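Local coordinates for protein coronin (Toxoplasma gondii, PDB 4OZU) that probably binds actin filaments, as coronins generally do; this chain is the WD40 beta-propeller domain of the longer protein, at residues F171-S177 and C189-D193. Numbering follows the deposited sequence.
Sequences FQESLLS and CTTKD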
loop_
_atom_site.group_PDB
_atom_site.type_symbol
_atom_site.label_atom_id
_atom_site.label_comp_id
_atom_site.label_asym_id
_atom_site.label_seq_id
_atom_site.Cartn_x
_atom_site.Cartn_y
_atom_site.Cartn_z
ATOM N N PHE A 171 -6.387 17.231 -11.623
ATOM C CA PHE A 171 -6.548 18.251 -10.600
ATOM C C PHE A 171 -5.522 19.348 -10.819
ATOM O O PHE A 171 -4.551 19.164 -11.548
ATOM C CB PHE A 171 -6.401 17.637 -9.207
ATOM C CG PHE A 171 -7.393 16.554 -8.937
ATOM C CD1 PHE A 171 -8.661 16.860 -8.477
ATOM C CD2 PHE A 171 -7.076 15.235 -9.185
ATOM C CE1 PHE A 171 -9.584 15.868 -8.253
ATOM C CE2 PHE A 171 -7.993 14.237 -8.960
ATOM C CZ PHE A 171 -9.247 14.553 -8.493
ATOM N N GLN A 172 -5.747 20.495 -10.192
ATOM C CA GLN A 172 -4.880 21.647 -10.383
ATOM C C GLN A 172 -3.542 21.519 -9.649
ATOM O O GLN A 172 -2.552 22.120 -10.063
ATOM C CB GLN A 172 -5.591 22.920 -9.929
ATOM C CG GLN A 172 -6.887 23.193 -10.669
ATOM C CD GLN A 172 -7.457 24.566 -10.363
ATOM O OE1 GLN A 172 -6.724 25.553 -10.287
ATOM N NE2 GLN A 172 -8.771 24.634 -10.181
ATOM N N GLU A 173 -3.513 20.742 -8.569
ATOM C CA GLU A 173 -2.310 20.612 -7.748
ATOM C C GLU A 173 -1.781 19.181 -7.750
ATOM O O GLU A 173 -2.498 18.252 -8.110
ATOM C CB GLU A 173 -2.599 21.067 -6.319
ATOM C CG GLU A 173 -2.981 22.537 -6.220
ATOM C CD GLU A 173 -1.870 23.464 -6.673
ATOM O OE1 GLU A 173 -0.722 23.286 -6.208
ATOM O OE2 GLU A 173 -2.141 24.369 -7.491
ATOM N N SER A 174 -0.520 19.025 -7.357
ATOM C CA SER A 174 0.162 17.731 -7.409
ATOM C C SER A 174 -0.525 16.683 -6.547
ATOM O O SER A 174 -1.040 16.992 -5.478
ATOM C CB SER A 174 1.619 17.866 -6.956
ATOM O OG SER A 174 2.302 18.858 -7.702
ATOM N N LEU A 175 -0.506 15.443 -7.015
ATOM C CA LEU A 175 -0.996 14.314 -6.231
ATOM C C LEU A 175 -0.002 13.897 -5.146
ATOM O O LEU A 175 1.211 13.972 -5.341
ATOM C CB LEU A 175 -1.289 13.138 -7.151
ATOM C CG LEU A 175 -2.570 13.345 -7.955
ATOM C CD1 LEU A 175 -2.444 12.749 -9.342
ATOM C CD2 LEU A 175 -3.747 12.739 -7.203
ATOM N N LEU A 176 -0.532 13.456 -4.006
ATOM C CA LEU A 176 0.288 13.047 -2.868
ATOM C C LEU A 176 -0.015 11.602 -2.474
ATOM O O LEU A 176 0.812 10.939 -1.843
ATOM C CB LEU A 176 0.049 13.975 -1.673
ATOM C CG LEU A 176 0.557 15.411 -1.811
ATOM C CD1 LEU A 176 0.033 16.269 -0.678
ATOM C CD2 LEU A 176 2.074 15.437 -1.842
ATOM N N SER A 177 -1.195 11.119 -2.848
ATOM C CA SER A 177 -1.533 9.716 -2.651
ATOM C C SER A 177 -2.727 9.347 -3.515
ATOM O O SER A 177 -3.526 10.207 -3.890
ATOM C CB SER A 177 -1.823 9.424 -1.175
ATOM O OG SER A 177 -3.086 9.928 -0.785
ATOM N N CYS A 189 -7.838 10.135 -3.740
ATOM C CA CYS A 189 -6.514 10.735 -3.817
ATOM C C CYS A 189 -6.457 12.028 -3.027
ATOM O O CYS A 189 -7.474 12.680 -2.813
ATOM C CB CYS A 189 -6.114 10.989 -5.270
ATOM S SG CYS A 189 -7.241 12.058 -6.192
ATOM N N THR A 190 -5.258 12.366 -2.568
ATOM C CA THR A 190 -5.006 13.642 -1.925
ATOM C C THR A 190 -4.150 14.499 -2.838
ATOM O O THR A 190 -3.315 13.987 -3.581
ATOM C CB THR A 190 -4.303 13.473 -0.573
ATOM O OG1 THR A 190 -3.141 12.657 -0.745
ATOM C CG2 THR A 190 -5.243 12.810 0.441
ATOM N N THR A 191 -4.370 15.804 -2.783
ATOM C CA THR A 191 -3.577 16.738 -3.568
ATOM C C THR A 191 -3.005 17.821 -2.675
ATOM O O THR A 191 -3.394 17.966 -1.512
ATOM C CB THR A 191 -4.404 17.371 -4.704
ATOM O OG1 THR A 191 -5.702 17.731 -4.216
ATOM C CG2 THR A 191 -4.567 16.382 -5.845
ATOM N N LYS A 192 -2.064 18.575 -3.231
ATOM C CA LYS A 192 -1.311 19.556 -2.473
ATOM C C LYS A 192 -2.175 20.737 -2.023
ATOM O O LYS A 192 -1.770 21.502 -1.148
ATOM C CB LYS A 192 -0.133 20.045 -3.312
ATOM C CG LYS A 192 1.044 20.551 -2.505
ATOM C CD LYS A 192 2.164 21.011 -3.422
ATOM C CE LYS A 192 2.967 22.139 -2.798
ATOM N NZ LYS A 192 3.862 22.792 -3.789
ATOM N N ASP A 193 -3.362 20.885 -2.608
ATOM C CA ASP A 193 -4.294 21.927 -2.167
ATOM C C ASP A 193 -5.074 21.491 -0.925
ATOM O O ASP A 193 -6.047 22.142 -0.547
ATOM C CB ASP A 193 -5.273 22.304 -3.284
ATOM C CG ASP A 193 -6.129 21.141 -3.737
ATOM O OD1 ASP A 193 -5.744 19.979 -3.494
ATOM O OD2 ASP A 193 -7.192 21.387 -4.345
#
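The Phe171 ring meets Cys189 and Thr191 obliquely: Cys189 SG stands 4.4 Å from the Phe171 ring centroid, 47° off the ring normal, a sulfur-aromatic contact. The approach is through one corner, with Phe171 CE2 3.6 Å from Cys189 SG. Near the root of the ring, the Thr191 methyl CG2 packs by Phe171 CB, and the two side chains cross at about a right angle. A chi1 of 58° sets SG between the backbone N and carbonyl carbon of Cys189, within reach of both the ring and Leu175, whose CD2 lies 3.5 Å from Cys189 CB. Two more flat groups, the carboxylates of Glu173 and Asp193, are turned 39° apart and do not touch; their chains meet through methylenes, Glu173 CG to Asp193 CB.

The backbones pair antiparallel, Leu176 N donating to Thr190 O (2.9 Å) and Thr190 N to Ser177 O (3.1 Å). Leu175 faces Thr191 but Ser177 faces Thr190, a one-residue shift that defines a beta bulge. Past Thr191, Lys192 N donates to Ser174 O at 2.9 Å. On the face carrying Ser177 and Thr190, Ser177 OG donates to Thr190 OG1 (2.7 Å).

The contact lies within the hairpin of strands 175-180 and 187-191, the first two strands of a four-stranded propeller blade. Phe171 also packs on Asn197 and Val199 of the third strand, 195-200. Ser177 OG is hydrogen-bonded to Cys221 N, and Thr190 OG1 to Cys219 O, at the next blade's first strand, 220-223, and just before it, while Ser174 OG bonds Phe151 O, beside the preceding blade's strand 145-150.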